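Local coordinates for hypothetical UPF0204 protein AF0625 (PDB 1YQE) that probably acts as a zinc-dependent D-aminoacyl-tRNA deacylase, releasing D-amino acids from mischarged tRNA so that the tRNA can be recycled, at residues A[256-261]-A[267-272]. Sequence-based numbering, arbitrary orientation.
Sequences KIVNEA and VEVLKS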
loop_
_atom_site.group_PDB
_atom_site.type_symbol
_atom_site.label_atom_id
_atom_site.label_comp_id
_atom_site.label_asym_id
_atom_site.label_seq_id
_atom_site.Cartn_x
_atom_site.Cartn_y
_atom_site.Cartn_z
ATOM N N LYS A 256 0.527 26.003 -0.701
ATOM C CA LYS A 256 -0.680 26.769 -0.440
ATOM C C LYS A 256 -1.892 25.847 -0.309
ATOM O O LYS A 256 -2.670 25.967 0.637
ATOM C CB LYS A 256 -0.923 27.780 -1.563
ATOM C CG LYS A 256 -2.160 28.643 -1.348
ATOM C CD LYS A 256 -2.388 29.585 -2.520
ATOM C CE LYS A 256 -3.670 30.389 -2.347
ATOM N NZ LYS A 256 -3.915 31.283 -3.515
ATOM N N ILE A 257 -2.051 24.924 -1.252
ATOM C CA ILE A 257 -3.186 24.016 -1.198
ATOM C C ILE A 257 -3.016 23.027 -0.053
ATOM O O ILE A 257 -3.996 22.559 0.511
ATOM C CB ILE A 257 -3.385 23.260 -2.526
ATOM C CG1 ILE A 257 -2.230 22.297 -2.774
ATOM C CG2 ILE A 257 -3.497 24.261 -3.673
ATOM C CD1 ILE A 257 -2.389 21.486 -4.041
ATOM N N VAL A 258 -1.771 22.710 0.290
ATOM C CA VAL A 258 -1.519 21.805 1.408
ATOM C C VAL A 258 -2.024 22.480 2.682
ATOM O O VAL A 258 -2.757 21.881 3.460
ATOM C CB VAL A 258 -0.009 21.485 1.556
ATOM C CG1 VAL A 258 0.303 21.023 2.978
ATOM C CG2 VAL A 258 0.382 20.405 0.558
ATOM N N ASN A 259 -1.631 23.735 2.880
ATOM C CA ASN A 259 -2.052 24.494 4.055
ATOM C C ASN A 259 -3.565 24.673 4.070
ATOM O O ASN A 259 -4.189 24.633 5.129
ATOM C CB ASN A 259 -1.353 25.857 4.084
ATOM C CG ASN A 259 0.096 25.757 4.527
ATOM O OD1 ASN A 259 0.839 26.736 4.480
ATOM N ND2 ASN A 259 0.499 24.573 4.971
ATOM N N GLU A 260 -4.150 24.865 2.892
ATOM C CA GLU A 260 -5.595 25.015 2.782
ATOM C C GLU A 260 -6.249 23.731 3.289
ATOM O O GLU A 260 -7.145 23.767 4.134
ATOM C CB GLU A 260 -6.008 25.249 1.322
ATOM C CG GLU A 260 -5.583 26.589 0.738
ATOM C CD GLU A 260 -6.051 26.783 -0.701
ATOM O OE1 GLU A 260 -5.571 26.064 -1.600
ATOM O OE2 GLU A 260 -6.906 27.661 -0.936
ATOM N N ALA A 261 -5.781 22.599 2.768
ATOM C CA ALA A 261 -6.303 21.285 3.136
ATOM C C ALA A 261 -6.117 20.999 4.622
ATOM O O ALA A 261 -7.015 20.469 5.282
ATOM C CB ALA A 261 -5.618 20.198 2.299
ATOM N N VAL A 267 -5.845 19.231 10.403
ATOM C CA VAL A 267 -4.660 18.426 10.653
ATOM C C VAL A 267 -3.412 19.301 10.617
ATOM O O VAL A 267 -3.454 20.432 10.132
ATOM C CB VAL A 267 -4.552 17.269 9.628
ATOM C CG1 VAL A 267 -5.780 16.361 9.757
ATOM C CG2 VAL A 267 -4.444 17.818 8.205
ATOM N N GLU A 268 -2.305 18.779 11.142
ATOM C CA GLU A 268 -1.056 19.531 11.185
ATOM C C GLU A 268 -0.082 19.205 10.053
ATOM O O GLU A 268 0.081 18.048 9.671
ATOM C CB GLU A 268 -0.365 19.304 12.536
ATOM C CG GLU A 268 1.050 19.865 12.612
ATOM C CD GLU A 268 1.665 19.712 13.994
ATOM O OE1 GLU A 268 1.606 18.597 14.557
ATOM O OE2 GLU A 268 2.213 20.708 14.512
ATOM N N VAL A 269 0.566 20.239 9.522
ATOM C CA VAL A 269 1.547 20.069 8.452
ATOM C C VAL A 269 2.948 19.992 9.056
ATOM O O VAL A 269 3.324 20.848 9.855
ATOM C CB VAL A 269 1.538 21.257 7.467
ATOM C CG1 VAL A 269 2.601 21.046 6.393
ATOM C CG2 VAL A 269 0.169 21.406 6.829
ATOM N N LEU A 270 3.714 18.975 8.663
ATOM C CA LEU A 270 5.078 18.782 9.155
ATOM C C LEU A 270 6.088 18.562 8.025
ATOM O O LEU A 270 5.796 17.881 7.037
ATOM C CB LEU A 270 5.138 17.573 10.095
ATOM C CG LEU A 270 4.469 17.672 11.467
ATOM C CD1 LEU A 270 4.581 16.328 12.177
ATOM C CD2 LEU A 270 5.131 18.771 12.291
ATOM N N LYS A 271 7.278 19.138 8.169
ATOM C CA LYS A 271 8.324 18.960 7.164
ATOM C C LYS A 271 8.965 17.593 7.410
ATOM O O LYS A 271 9.128 17.188 8.555
ATOM C CB LYS A 271 9.359 20.089 7.265
ATOM C CG LYS A 271 8.766 21.446 6.903
ATOM C CD LYS A 271 9.815 22.504 6.581
ATOM C CE LYS A 271 10.509 23.039 7.821
ATOM N NZ LYS A 271 11.377 24.211 7.470
ATOM N N SER A 272 9.314 16.887 6.335
ATOM C CA SER A 272 9.892 15.548 6.440
ATOM C C SER A 272 11.131 15.464 7.324
ATOM O O SER A 272 11.342 14.459 8.007
ATOM C CB SER A 272 10.227 14.999 5.048
ATOM O OG SER A 272 11.395 15.605 4.519
#
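V269 faces the helical segment 256-261 and meets two consecutive residues there, V258 and N259; their side chains make every approach within 4.5 Å between the two segments. The contact is small, burying 133 Å² in total, and its backbones stay well apart, with 7.2 Å between CA of N259 and CA of V269. Along 267-272, V267 comes first and lies just beyond contact range: its CG2 stays 4.7 Å from O of A261, and its side chain packs instead on I243 and on V235 of helix 228-238. On either side of V269, the backbones of E268 and L270 pair with the neighbouring strand 242-245, E268 with I243 and L270 with I243 and I245. V269 itself has its CB directed at the helix. CG2 of V269 is 3.9 Å from CG1 of V258, and CG1 of V269 is 4.1 Å from that same methyl, so one branch of V258 meets both branches of V269. V258 brings CG1 there by setting it anti to the backbone N (chi1 158°). N259 reaches the same valine from the exposed side. With chi2 at 173°, OD1 points outward and ND2 folds back toward the strand, lying 3.7 Å from CG2 of V269, a van der Waals approach of an amide to a methyl. Helix 252-265 thus packs on edge strand 268-271 as the connection of a beta-alpha-beta crossover that starts at strand 242-245 in the four-stranded parallel sheet.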